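Local coordinates for protein cellulase (Xanthomonas axonopodis pv. citri, PDB 4W7W) that probably hydrolyses the beta-1,4-glycosidic bonds of cellulose as a family 5 glycoside hydrolase built on an (alpha/beta)8 barrel, at residues H194-T199 and Q249-W254; G62-R67 and K102-L107; P236-D241 and F267-N272; K45-P50 and Q85-L90; R136-F141 and T177-L182. All blocks are in the same frame, centred on the assembly; numbering follows the deposited sequence.

Contact 1 (H194-T199 and Q249-W254)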
# COMPACT_ATOMS: atom_id res chain seq x y z
N HIS A 194 9.70 7.64 -8.00
CA HIS A 194 10.42 8.38 -9.03
C HIS A 194 10.32 9.89 -8.91
O HIS A 194 11.27 10.59 -9.25
CB HIS A 194 9.94 7.94 -10.43
CG HIS A 194 8.49 8.20 -10.68
ND1 HIS A 194 8.04 9.33 -11.32
CD2 HIS A 194 7.37 7.53 -10.28
CE1 HIS A 194 6.72 9.34 -11.34
NE2 HIS A 194 6.30 8.24 -10.73
N SER A 195 9.17 10.40 -8.47
CA SER A 195 8.88 11.82 -8.46
C SER A 195 8.99 12.42 -7.07
O SER A 195 8.60 13.58 -6.86
CB SER A 195 7.50 12.06 -9.01
OG SER A 195 6.58 11.28 -8.26
N TRP A 196 9.53 11.67 -6.11
CA TRP A 196 9.54 12.08 -4.71
C TRP A 196 10.16 13.45 -4.51
O TRP A 196 9.72 14.21 -3.64
CB TRP A 196 10.29 11.04 -3.88
CG TRP A 196 10.05 11.12 -2.42
CD1 TRP A 196 10.88 11.60 -1.47
CD2 TRP A 196 8.87 10.68 -1.74
NE1 TRP A 196 10.30 11.48 -0.24
CE2 TRP A 196 9.06 10.92 -0.37
CE3 TRP A 196 7.68 10.07 -2.16
CZ2 TRP A 196 8.13 10.57 0.59
CZ3 TRP A 196 6.75 9.73 -1.21
CH2 TRP A 196 6.98 9.98 0.16
N ARG A 197 11.21 13.74 -5.29
CA ARG A 197 12.02 14.93 -5.09
C ARG A 197 11.70 16.02 -6.11
O ARG A 197 12.35 17.08 -6.11
CB ARG A 197 13.50 14.58 -5.11
CG ARG A 197 13.86 13.48 -4.12
CD ARG A 197 15.35 13.14 -4.07
NE ARG A 197 16.01 14.08 -3.20
CZ ARG A 197 16.86 13.80 -2.22
NH1 ARG A 197 17.37 14.81 -1.56
NH2 ARG A 197 17.26 12.61 -1.92
N SER A 198 10.68 15.82 -6.94
CA SER A 198 10.40 16.76 -8.02
C SER A 198 9.83 18.07 -7.50
O SER A 198 8.86 18.08 -6.74
CB SER A 198 9.37 16.18 -8.98
OG SER A 198 9.02 17.13 -9.98
N THR A 199 10.40 19.18 -7.99
CA THR A 199 9.91 20.51 -7.65
C THR A 199 9.34 21.23 -8.86
O THR A 199 9.07 22.42 -8.78
CB THR A 199 11.02 21.36 -7.03
OG1 THR A 199 12.12 21.47 -7.94
CG2 THR A 199 11.50 20.76 -5.75
N GLN A 249 16.30 5.23 -6.58
CA GLN A 249 17.51 5.78 -5.97
C GLN A 249 17.28 7.08 -5.21
O GLN A 249 17.80 7.25 -4.11
CB GLN A 249 18.63 5.99 -7.00
CG GLN A 249 19.21 4.69 -7.49
CD GLN A 249 20.49 4.89 -8.26
OE1 GLN A 249 21.18 5.90 -8.10
NE2 GLN A 249 20.82 3.92 -9.06
N GLY A 250 16.57 8.04 -5.81
CA GLY A 250 16.39 9.33 -5.15
C GLY A 250 15.61 9.25 -3.84
O GLY A 250 15.98 9.87 -2.84
N PHE A 251 14.55 8.44 -3.86
CA PHE A 251 13.76 8.16 -2.67
C PHE A 251 14.59 7.45 -1.62
O PHE A 251 14.54 7.82 -0.44
CB PHE A 251 12.53 7.36 -3.08
CG PHE A 251 11.65 6.94 -1.94
CD1 PHE A 251 10.88 7.86 -1.24
CD2 PHE A 251 11.59 5.62 -1.54
CE1 PHE A 251 10.06 7.45 -0.21
CE2 PHE A 251 10.78 5.21 -0.50
CZ PHE A 251 10.00 6.13 0.16
N THR A 252 15.37 6.45 -2.04
CA THR A 252 16.23 5.73 -1.11
C THR A 252 17.20 6.68 -0.43
O THR A 252 17.40 6.63 0.79
CB THR A 252 16.98 4.62 -1.86
OG1 THR A 252 16.03 3.70 -2.40
CG2 THR A 252 17.94 3.86 -0.98
N SER A 253 17.79 7.59 -1.21
CA SER A 253 18.71 8.55 -0.62
C SER A 253 18.00 9.47 0.38
O SER A 253 18.53 9.77 1.44
CB SER A 253 19.40 9.40 -1.69
OG SER A 253 20.49 10.12 -1.15
N TRP A 254 16.79 9.92 0.02
CA TRP A 254 16.01 10.77 0.92
C TRP A 254 15.75 10.07 2.25
O TRP A 254 15.87 10.68 3.31
CB TRP A 254 14.71 11.17 0.24
CG TRP A 254 13.86 12.05 1.08
CD1 TRP A 254 13.96 13.40 1.20
CD2 TRP A 254 12.78 11.65 1.93
NE1 TRP A 254 13.00 13.87 2.07
CE2 TRP A 254 12.26 12.81 2.52
CE3 TRP A 254 12.19 10.42 2.26
CZ2 TRP A 254 11.19 12.78 3.42
CZ3 TRP A 254 11.13 10.40 3.14
CH2 TRP A 254 10.64 11.57 3.70

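Contact 2 (G62-R67 and K102-L107)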
# COMPACT_ATOMS: atom_id res chain seq x y z
N GLY A 62 6.83 -17.95 1.12
CA GLY A 62 7.78 -17.18 1.92
C GLY A 62 7.33 -15.77 2.24
O GLY A 62 8.07 -15.00 2.83
N MET A 63 6.11 -15.43 1.88
CA MET A 63 5.68 -14.07 2.07
C MET A 63 5.01 -13.88 3.39
O MET A 63 4.04 -14.57 3.73
CB MET A 63 4.81 -13.68 0.93
CG MET A 63 5.66 -13.60 -0.30
SD MET A 63 4.58 -13.36 -1.67
CE MET A 63 5.77 -12.96 -2.94
N ASN A 64 5.53 -12.92 4.14
CA ASN A 64 5.06 -12.66 5.49
C ASN A 64 4.19 -11.44 5.61
O ASN A 64 3.84 -11.07 6.72
CB ASN A 64 6.23 -12.57 6.47
CG ASN A 64 7.00 -11.28 6.33
OD1 ASN A 64 6.84 -10.56 5.35
ND2 ASN A 64 7.81 -10.96 7.33
N THR A 65 3.80 -10.82 4.49
CA THR A 65 3.05 -9.57 4.54
C THR A 65 1.98 -9.56 3.47
O THR A 65 2.25 -9.88 2.31
CB THR A 65 3.98 -8.36 4.35
OG1 THR A 65 4.99 -8.39 5.37
CG2 THR A 65 3.25 -7.05 4.49
N ILE A 66 0.78 -9.17 3.87
CA ILE A 66 -0.33 -8.98 2.95
C ILE A 66 -0.81 -7.54 3.06
O ILE A 66 -1.10 -7.06 4.16
CB ILE A 66 -1.49 -9.92 3.31
CG1 ILE A 66 -1.08 -11.39 3.16
CG2 ILE A 66 -2.73 -9.58 2.49
CD1 ILE A 66 -0.67 -11.82 1.78
N ARG A 67 -0.86 -6.85 1.92
CA ARG A 67 -1.51 -5.54 1.86
C ARG A 67 -2.96 -5.77 1.42
O ARG A 67 -3.19 -6.46 0.42
CB ARG A 67 -0.75 -4.59 0.92
CG ARG A 67 -1.34 -3.18 0.85
CD ARG A 67 -0.36 -2.23 0.21
NE ARG A 67 -0.79 -0.85 0.10
CZ ARG A 67 -1.27 -0.27 -1.00
NH1 ARG A 67 -1.57 -0.97 -2.09
NH2 ARG A 67 -1.44 1.03 -1.02
N LYS A 102 1.20 -16.43 10.19
CA LYS A 102 2.37 -15.68 10.64
C LYS A 102 2.70 -14.52 9.70
O LYS A 102 3.85 -14.20 9.43
CB LYS A 102 3.56 -16.59 10.89
CG LYS A 102 3.26 -17.73 11.86
CD LYS A 102 4.49 -18.57 12.15
CE LYS A 102 4.15 -19.82 12.94
NZ LYS A 102 5.37 -20.53 13.43
N GLN A 103 1.64 -13.86 9.23
CA GLN A 103 1.77 -12.70 8.36
C GLN A 103 1.33 -11.42 9.05
O GLN A 103 0.46 -11.41 9.92
CB GLN A 103 0.91 -12.89 7.10
CG GLN A 103 1.42 -13.98 6.20
CD GLN A 103 0.41 -14.48 5.19
OE1 GLN A 103 -0.78 -14.58 5.48
NE2 GLN A 103 0.88 -14.85 4.01
N TYR A 104 1.93 -10.33 8.59
CA TYR A 104 1.47 -8.98 8.88
C TYR A 104 0.39 -8.58 7.89
O TYR A 104 0.39 -9.04 6.74
CB TYR A 104 2.64 -8.00 8.76
CG TYR A 104 3.74 -8.25 9.76
CD1 TYR A 104 3.69 -7.68 11.03
CD2 TYR A 104 4.81 -9.08 9.45
CE1 TYR A 104 4.69 -7.91 11.96
CE2 TYR A 104 5.82 -9.31 10.37
CZ TYR A 104 5.76 -8.72 11.62
OH TYR A 104 6.75 -8.93 12.55
N LEU A 105 -0.53 -7.73 8.34
CA LEU A 105 -1.63 -7.25 7.51
C LEU A 105 -1.57 -5.75 7.46
O LEU A 105 -1.73 -5.08 8.48
CB LEU A 105 -2.95 -7.73 8.09
CG LEU A 105 -4.17 -7.44 7.21
CD1 LEU A 105 -4.16 -8.27 5.94
CD2 LEU A 105 -5.47 -7.66 7.99
N ILE A 106 -1.34 -5.21 6.26
CA ILE A 106 -1.43 -3.77 6.03
C ILE A 106 -2.86 -3.42 5.68
O ILE A 106 -3.39 -3.88 4.66
CB ILE A 106 -0.49 -3.28 4.92
CG1 ILE A 106 0.97 -3.61 5.23
CG2 ILE A 106 -0.69 -1.79 4.68
CD1 ILE A 106 1.87 -3.52 4.02
N LEU A 107 -3.48 -2.59 6.51
CA LEU A 107 -4.81 -2.06 6.23
C LEU A 107 -4.62 -0.88 5.28
O LEU A 107 -4.14 0.18 5.71
CB LEU A 107 -5.47 -1.61 7.52
CG LEU A 107 -5.67 -2.71 8.55
CD1 LEU A 107 -6.41 -2.16 9.77
CD2 LEU A 107 -6.39 -3.92 7.97

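Contact 3 (P236-D241 and F267-N272)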
# COMPACT_ATOMS: atom_id res chain seq x y z
N PRO A 236 1.97 -3.13 -20.07
CA PRO A 236 2.83 -4.23 -19.66
C PRO A 236 4.26 -4.11 -20.20
O PRO A 236 4.79 -5.06 -20.78
CB PRO A 236 2.12 -5.44 -20.27
CG PRO A 236 1.57 -4.91 -21.54
CD PRO A 236 1.07 -3.55 -21.17
N VAL A 237 4.85 -2.94 -20.02
CA VAL A 237 6.18 -2.63 -20.54
C VAL A 237 7.03 -2.13 -19.42
O VAL A 237 6.57 -1.34 -18.56
CB VAL A 237 6.08 -1.55 -21.62
CG1 VAL A 237 7.46 -1.07 -22.07
CG2 VAL A 237 5.28 -2.07 -22.79
N CYS A 238 8.27 -2.59 -19.39
CA CYS A 238 9.29 -1.96 -18.57
C CYS A 238 10.18 -1.25 -19.55
O CYS A 238 10.69 -1.85 -20.49
CB CYS A 238 10.02 -3.00 -17.75
SG CYS A 238 8.89 -4.00 -16.74
N THR A 239 10.37 0.05 -19.35
CA THR A 239 11.03 0.86 -20.37
C THR A 239 12.50 0.52 -20.55
O THR A 239 13.05 0.80 -21.60
CB THR A 239 10.87 2.36 -20.10
OG1 THR A 239 11.39 2.67 -18.81
CG2 THR A 239 9.41 2.75 -20.22
N SER A 240 13.13 -0.09 -19.55
CA SER A 240 14.45 -0.68 -19.70
C SER A 240 14.61 -1.80 -18.70
O SER A 240 13.77 -1.97 -17.82
CB SER A 240 15.56 0.33 -19.49
OG SER A 240 15.80 0.51 -18.10
N ASP A 241 15.71 -2.52 -18.82
CA ASP A 241 16.00 -3.61 -17.88
C ASP A 241 16.59 -3.13 -16.56
O ASP A 241 16.89 -3.95 -15.71
CB ASP A 241 16.86 -4.71 -18.53
CG ASP A 241 18.21 -4.25 -18.98
OD1 ASP A 241 18.68 -3.20 -18.51
OD2 ASP A 241 18.83 -4.98 -19.80
N PHE A 267 4.23 -2.24 -6.64
CA PHE A 267 5.12 -2.28 -7.79
C PHE A 267 4.69 -3.51 -8.56
O PHE A 267 4.07 -4.41 -8.01
CB PHE A 267 6.61 -2.35 -7.41
CG PHE A 267 7.05 -3.66 -6.76
CD1 PHE A 267 6.57 -4.05 -5.52
CD2 PHE A 267 7.96 -4.48 -7.39
CE1 PHE A 267 6.99 -5.23 -4.93
CE2 PHE A 267 8.39 -5.65 -6.80
CZ PHE A 267 7.90 -6.04 -5.57
N ALA A 268 5.03 -3.56 -9.84
CA ALA A 268 4.72 -4.70 -10.68
C ALA A 268 5.54 -4.62 -11.94
O ALA A 268 5.94 -3.52 -12.36
CB ALA A 268 3.25 -4.73 -11.07
N THR A 269 5.74 -5.78 -12.55
CA THR A 269 6.39 -5.94 -13.84
C THR A 269 5.64 -7.03 -14.59
O THR A 269 5.08 -7.95 -13.98
CB THR A 269 7.87 -6.32 -13.66
OG1 THR A 269 8.00 -7.48 -12.83
CG2 THR A 269 8.65 -5.18 -13.02
N ALA A 270 5.63 -6.93 -15.91
CA ALA A 270 4.95 -7.91 -16.74
C ALA A 270 5.85 -9.08 -17.06
O ALA A 270 7.05 -9.07 -16.79
CB ALA A 270 4.47 -7.25 -18.02
N ASN A 271 5.25 -10.11 -17.64
CA ASN A 271 5.96 -11.35 -17.88
C ASN A 271 6.72 -11.39 -19.20
O ASN A 271 6.29 -12.02 -20.16
CB ASN A 271 4.96 -12.51 -17.82
CG ASN A 271 5.62 -13.85 -18.03
OD1 ASN A 271 6.75 -14.05 -17.65
ND2 ASN A 271 4.91 -14.75 -18.68
N ASN A 272 7.86 -10.71 -19.23
CA ASN A 272 8.72 -10.68 -20.42
C ASN A 272 10.16 -10.48 -19.99
O ASN A 272 10.41 -10.07 -18.86
CB ASN A 272 8.23 -9.64 -21.44
CG ASN A 272 8.24 -8.21 -20.92
OD1 ASN A 272 9.29 -7.65 -20.59
ND2 ASN A 272 7.05 -7.61 -20.82
O HOH W 1 8.88 -4.82 -21.28

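Contact 4 (K45-P50 and Q85-L90)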
# COMPACT_ATOMS: atom_id res chain seq x y z
N LYS A 45 -20.67 -9.66 -5.01
CA LYS A 45 -21.20 -9.16 -6.28
C LYS A 45 -20.29 -8.04 -6.79
O LYS A 45 -19.78 -8.08 -7.91
CB LYS A 45 -22.63 -8.65 -6.05
CG LYS A 45 -23.31 -8.04 -7.25
CD LYS A 45 -24.76 -7.70 -6.93
CE LYS A 45 -25.58 -7.50 -8.18
NZ LYS A 45 -26.89 -6.88 -7.86
N ASP A 46 -20.10 -7.02 -5.96
CA ASP A 46 -19.28 -5.87 -6.34
C ASP A 46 -17.85 -5.92 -5.83
O ASP A 46 -16.96 -5.27 -6.39
CB ASP A 46 -19.95 -4.60 -5.84
CG ASP A 46 -21.37 -4.46 -6.34
OD1 ASP A 46 -21.54 -4.52 -7.57
OD2 ASP A 46 -22.30 -4.32 -5.52
N TYR A 47 -17.62 -6.66 -4.75
CA TYR A 47 -16.28 -6.75 -4.17
C TYR A 47 -16.23 -8.02 -3.36
O TYR A 47 -17.26 -8.64 -3.07
CB TYR A 47 -16.01 -5.53 -3.29
CG TYR A 47 -16.84 -5.45 -2.03
CD1 TYR A 47 -18.08 -4.82 -2.03
CD2 TYR A 47 -16.37 -5.96 -0.83
CE1 TYR A 47 -18.83 -4.70 -0.87
CE2 TYR A 47 -17.13 -5.85 0.33
CZ TYR A 47 -18.35 -5.24 0.31
OH TYR A 47 -19.05 -5.14 1.48
N THR A 48 -15.01 -8.42 -3.00
CA THR A 48 -14.81 -9.61 -2.21
C THR A 48 -13.61 -9.41 -1.31
O THR A 48 -12.72 -8.64 -1.64
CB THR A 48 -14.61 -10.84 -3.10
OG1 THR A 48 -14.60 -12.01 -2.29
CG2 THR A 48 -13.29 -10.76 -3.89
N TYR A 49 -13.61 -10.10 -0.18
CA TYR A 49 -12.42 -10.24 0.64
C TYR A 49 -11.68 -11.50 0.22
O TYR A 49 -12.22 -12.35 -0.49
CB TYR A 49 -12.79 -10.22 2.14
CG TYR A 49 -12.88 -8.80 2.65
CD1 TYR A 49 -13.92 -7.97 2.28
CD2 TYR A 49 -11.90 -8.28 3.46
CE1 TYR A 49 -13.97 -6.65 2.68
CE2 TYR A 49 -11.94 -6.95 3.87
CZ TYR A 49 -12.97 -6.14 3.49
OH TYR A 49 -12.98 -4.83 3.91
N PRO A 50 -10.41 -11.63 0.62
CA PRO A 50 -9.64 -12.77 0.14
C PRO A 50 -10.11 -14.08 0.76
O PRO A 50 -10.72 -14.10 1.83
CB PRO A 50 -8.20 -12.45 0.59
CG PRO A 50 -8.20 -10.99 0.97
CD PRO A 50 -9.60 -10.72 1.44
N GLN A 85 -20.06 -2.39 10.93
CA GLN A 85 -19.63 -3.59 11.65
C GLN A 85 -19.41 -4.78 10.74
O GLN A 85 -18.51 -5.58 10.97
CB GLN A 85 -20.60 -3.92 12.78
CG GLN A 85 -20.64 -2.86 13.85
CD GLN A 85 -19.28 -2.58 14.47
OE1 GLN A 85 -18.75 -1.47 14.36
NE2 GLN A 85 -18.70 -3.60 15.06
N ALA A 86 -20.21 -4.91 9.69
CA ALA A 86 -19.99 -6.02 8.74
C ALA A 86 -18.65 -5.86 8.04
O ALA A 86 -17.92 -6.83 7.90
CB ALA A 86 -21.11 -6.11 7.73
N GLN A 87 -18.32 -4.64 7.63
CA GLN A 87 -17.05 -4.43 6.95
C GLN A 87 -15.88 -4.67 7.90
O GLN A 87 -14.89 -5.29 7.54
CB GLN A 87 -16.98 -3.03 6.35
CG GLN A 87 -15.90 -2.89 5.30
CD GLN A 87 -16.18 -3.52 3.94
OE1 GLN A 87 -15.27 -3.61 3.12
NE2 GLN A 87 -17.40 -3.90 3.66
N LEU A 88 -16.00 -4.16 9.12
CA LEU A 88 -14.98 -4.38 10.12
C LEU A 88 -14.80 -5.88 10.36
O LEU A 88 -13.69 -6.37 10.53
CB LEU A 88 -15.36 -3.65 11.39
CG LEU A 88 -14.38 -3.73 12.54
CD1 LEU A 88 -13.03 -3.14 12.12
CD2 LEU A 88 -14.99 -3.01 13.73
N GLY A 89 -15.91 -6.61 10.39
CA GLY A 89 -15.84 -8.04 10.58
C GLY A 89 -15.07 -8.75 9.48
O GLY A 89 -14.32 -9.68 9.75
N LEU A 90 -15.25 -8.30 8.24
CA LEU A 90 -14.52 -8.87 7.12
C LEU A 90 -13.03 -8.62 7.27
O LEU A 90 -12.20 -9.50 7.02
CB LEU A 90 -15.05 -8.30 5.80
CG LEU A 90 -16.44 -8.81 5.42
CD1 LEU A 90 -17.12 -7.91 4.41
CD2 LEU A 90 -16.37 -10.24 4.88

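Contact 5 (R136-F141 and T177-L182)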
# COMPACT_ATOMS: atom_id res chain seq x y z
N ARG A 136 -10.61 5.70 14.69
CA ARG A 136 -11.51 4.57 14.90
C ARG A 136 -10.83 3.24 14.56
O ARG A 136 -10.97 2.28 15.31
CB ARG A 136 -12.77 4.76 14.08
CG ARG A 136 -13.62 5.92 14.56
CD ARG A 136 -14.76 6.18 13.62
NE ARG A 136 -15.60 7.33 13.97
CZ ARG A 136 -16.62 7.27 14.80
NH1 ARG A 136 -16.87 6.17 15.48
NH2 ARG A 136 -17.37 8.34 15.00
N LEU A 137 -10.11 3.16 13.45
CA LEU A 137 -9.40 1.94 13.13
C LEU A 137 -8.30 1.64 14.14
O LEU A 137 -8.11 0.49 14.53
CB LEU A 137 -8.83 1.94 11.71
CG LEU A 137 -9.86 1.89 10.59
CD1 LEU A 137 -9.15 1.92 9.25
CD2 LEU A 137 -10.74 0.66 10.68
N ALA A 138 -7.60 2.68 14.60
CA ALA A 138 -6.56 2.48 15.60
C ALA A 138 -7.15 1.93 16.91
O ALA A 138 -6.55 1.09 17.56
CB ALA A 138 -5.81 3.77 15.84
N LEU A 139 -8.32 2.42 17.30
CA LEU A 139 -8.97 1.88 18.50
C LEU A 139 -9.29 0.40 18.34
O LEU A 139 -9.22 -0.34 19.32
CB LEU A 139 -10.23 2.67 18.84
CG LEU A 139 -9.98 4.07 19.42
CD1 LEU A 139 -11.25 4.90 19.42
CD2 LEU A 139 -9.40 4.01 20.83
N GLU A 140 -9.63 -0.02 17.13
CA GLU A 140 -9.95 -1.42 16.89
C GLU A 140 -8.72 -2.33 16.90
O GLU A 140 -8.80 -3.47 17.33
CB GLU A 140 -10.65 -1.61 15.55
CG GLU A 140 -11.98 -0.94 15.42
CD GLU A 140 -13.03 -1.51 16.35
OE1 GLU A 140 -12.93 -2.70 16.78
OE2 GLU A 140 -13.98 -0.74 16.63
N PHE A 141 -7.59 -1.82 16.40
CA PHE A 141 -6.43 -2.67 16.08
C PHE A 141 -5.19 -2.33 16.89
O PHE A 141 -4.13 -2.92 16.66
CB PHE A 141 -6.15 -2.61 14.58
CG PHE A 141 -7.25 -3.21 13.76
CD1 PHE A 141 -7.52 -4.58 13.82
CD2 PHE A 141 -8.07 -2.42 12.98
CE1 PHE A 141 -8.57 -5.12 13.11
CE2 PHE A 141 -9.12 -2.96 12.25
CZ PHE A 141 -9.36 -4.32 12.31
N THR A 177 -4.59 7.38 20.49
CA THR A 177 -5.30 6.21 20.99
C THR A 177 -4.41 5.29 21.81
O THR A 177 -4.91 4.36 22.44
CB THR A 177 -5.89 5.35 19.86
OG1 THR A 177 -4.83 4.71 19.13
CG2 THR A 177 -6.75 6.18 18.93
N GLY A 178 -3.10 5.53 21.78
CA GLY A 178 -2.13 4.61 22.39
C GLY A 178 -1.57 3.58 21.43
O GLY A 178 -0.65 2.83 21.79
N ALA A 179 -2.09 3.54 20.21
CA ALA A 179 -1.61 2.57 19.22
C ALA A 179 -0.15 2.81 18.91
O ALA A 179 0.27 3.95 18.62
CB ALA A 179 -2.44 2.69 17.95
N LYS A 180 0.63 1.72 18.91
CA LYS A 180 2.06 1.76 18.62
C LYS A 180 2.39 1.14 17.26
O LYS A 180 3.55 1.02 16.89
CB LYS A 180 2.83 1.04 19.72
CG LYS A 180 2.67 1.67 21.09
CD LYS A 180 3.46 0.92 22.16
CE LYS A 180 3.41 1.64 23.50
NZ LYS A 180 3.92 0.78 24.61
N ASN A 181 1.36 0.79 16.49
CA ASN A 181 1.52 0.08 15.25
C ASN A 181 2.33 0.88 14.24
O ASN A 181 2.33 2.11 14.26
CB ASN A 181 0.16 -0.21 14.62
CG ASN A 181 -0.83 -0.87 15.56
OD1 ASN A 181 -1.19 -0.29 16.58
ND2 ASN A 181 -1.29 -2.06 15.21
N LEU A 182 2.99 0.19 13.32
CA LEU A 182 3.67 0.83 12.21
C LEU A 182 2.64 1.57 11.36
O LEU A 182 1.58 1.01 11.02
CB LEU A 182 4.38 -0.24 11.37
CG LEU A 182 5.10 0.28 10.12
CD1 LEU A 182 6.22 1.26 10.42
CD2 LEU A 182 5.63 -0.89 9.33

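Contact 1 (H194-T199 and Q249-W254)
On the helical segment 249-254, Gly250 comes first and receives Arg197 on its backbone: Arg197 NH2 donates to Gly250 O at 3.2 Å, with an N-H...O angle of 159°. The acceptor lies in the guanidinium plane, and the carbonyl already takes the helical bond from Trp254 N, so two donors grip one oxygen from opposite faces of its plane. Arg197 CD also lies along this carbonyl, 3.6 Å from Gly250 O, and a bend of the chain beyond it turns the guanidinium toward the oxygen. The next residue, Phe251, presents an edge to the indole of Trp196, its CD1 lying 3.5 Å from Trp196 CD2, in an edge-to-face pair with planes at 77°. Ser253 adds only a brush of its CB against Arg197 NH2, but its OG shares Glu257 with that arginine, whose charge is met there in a salt bridge. Trp254 then offers the face of its indole to the edge of Trp196. Trp196 NE1 points at this pi face, 3.3 Å from Trp254 CD2, with planes at 65°, while Trp254 NE1 turns to Glu210. Broad flat rings suit this place because Trp196 can be packed on a face by Phe251 and at an edge by Trp254. An aromatic cluster thus seats on helix 243-258 of the (alpha/beta)8 barrel a loop that also carries His194 of the glycan pocket.

Contact 2 (G62-R67 and K102-L107)
The Tyr104 ring has Asn64 O at its edge, 3.5 Å from CD2, and the carboxamide of Asn64 nearby, its ND2 4.0 Å from Tyr104 CE2 and its plane turned 81° from the ring. Tyr24 meets the same tyrosine edge-to-face. A second amide, that of Gln103, reaches across to the loop before strand 65-70: NE2 donates to Met63 O at 3.2 Å, almost straight at 170°, with the acceptor in the amide plane. An extended chain beyond CG carries the amide that far, and the same nitrogen also serves Phe55 O, so a long polar side chain ties the turn before the strand to helix 52-60. From there the backbones pair in parallel register. Asn64 O takes the N-H of Tyr104, Tyr104 O that of Ile66, and Ile66 O that of Ile106 at 2.8 Å. Beta-branched Thr65 and Ile106, well suited to extended chain, touch through Thr65 CG2 and Ile106 CD1, 3.8 Å apart, on the face that also holds Tyr104 and Arg67. Ile66 and Leu105 point from the other face, where Ile66 CG2 meets Leu105 CD1 at 4.0 Å and Phe55 of helix 52-60 packs on Ile66. Arg67 runs extended past Ile106 to salt bridges with Glu222 and Glu266 and a bond to Asn28. Two neighbouring parallel strands, 65-70 and 104-109, with helix 85-100 leading into the second, make this a beta-alpha-beta crossover of the (alpha/beta)8 barrel.

Contact 3 (P236-D241 and F267-N272)
A water joins the two segments, accepting from Cys238 N at 3.0 Å and donating to Asn272 OD1 at 2.9 Å. The link spans two loops of the (alpha/beta)8 barrel, one after strand 219-226 and the other after strand 262-268. Asn272 suits its place because it sits at an N-cap: its OD1 also accepts from the backbone N of Cys275, at the start of helix 273-288, so a single oxygen serves both the helix end and the water. A chi1 of 61° is the rotation that brings OD1 to the start of the helix. Cys238 is held further by its disulfide to Cys275, which fastens this loop covalently to the first turn of that same helix. The sulfur also rests against Thr269, whose CG2 is the nearest atom to Cys238 SG at 3.9 Å; the methyl branch lies beside the threonine's backbone N and faces the disulfide. At the first residue of segment 236-241, rigid Pro236 packs on a small residue, Ala270, where a compact methyl lets the two backbones come near. Ala270 CB lies 3.7 Å from Pro236 CB and 3.5 Å from Pro236 O.

Contact 4 (K45-P50 and Q85-L90)
Tyr47 and Tyr49 hold the amide of Gln87 between their phenols, and this is the tight part of a contact in which the loop between strand 24-29 and helix 52-60 lies against the first turns of helix 85-100 in the (alpha/beta)8 barrel. Gln87 and Tyr47 are buried, and a glutamine suits the place because one amide can donate to one hydroxyl and accept from another. A bend at chi2 (75°) swings the group toward the loop, where Gln87 NE2 donates to Tyr47 OH at 3.0 Å, with the acceptor in the amide plane. Tyr49 OH gives its proton to Gln87 OE1 at 2.7 Å, from above the carbonyl plane. The looser side, partly open to solvent, is apolar: there a broad aromatic face suits the aliphatic side of a helix. Leu90 CB stands over the centre of the Tyr49 ring, a CH-pi contact 6° off the ring normal, and Leu90 CD1 follows 3.8 Å from Tyr49 CE1.

Contact 5 (R136-F141 and T177-L182)
Thr177 packs against two successive residues of helix 127-141. Its OG1 lies 3.6 Å from Ala138 CB, and its CG2 rests 3.9 Å from both Leu139 CG and Leu139 CD2, so the hydroxyl branch faces the alanine and the methyl branch the leucine. Beyond it Ala179 CB approaches Ala138 CB at 4.1 Å; two methyl side chains allow helix and loop to lie close. The one polar link is made by Asn181, whose ND2 donates to Phe141 O at 3.3 Å, an N-H...O angle of 155°. The nitrogen comes from above the carbonyl plane, 43° out of it, and it also donates to Val147 O, its stronger partner, so the amide joins the helix end to strand 147-150. Behind this shell, Thr177 OG1 accepts from Ala179 N at 3.2 Å, closing an ST turn, and is also hydrogen-bonded with Ile174 O of the preceding helix. A chi1 of 70° brings the hydroxyl within range of that N-H. Gly178, at positive phi, lets the chain leave helix 160-176 and turn, and Arg175 NH1 holds the carbonyls of Ala179 and Asn181 on the way to strand 183-186. Phe141 is directed inward, onto strand 147-150 and helix 85-100. The contact belongs to the alpha-to-beta turn of an (alpha/beta)8 barrel, where one outer helix packs against the loop from the next helix to its strand.

Contact 2 lies in the barrel wall, on strands 65-70 and 104-109, while the other four are set around it. Along the chain, contacts 4 and 2 alternate, contact 5 follows, and contacts 1 and 3 alternate later. Contacts 2, 4 and 5 form a neighbouring group: Leu107 CD1 meets Phe141 CD2 at 3.6 Å, and Leu88 CD1 meets Phe141 CZ at 3.9 Å, so Phe141 joins all three. Contacts 1 and 3, with centres about 21 Å apart, are linked by helix 243-258 and strand 262-268, which are successive. Contacts 3 and 5, about 37 Å between centres, lie on opposite sides of the chain's centre. The contacts thus sample the wall of one glycan-binding barrel and its surrounding helices and loops.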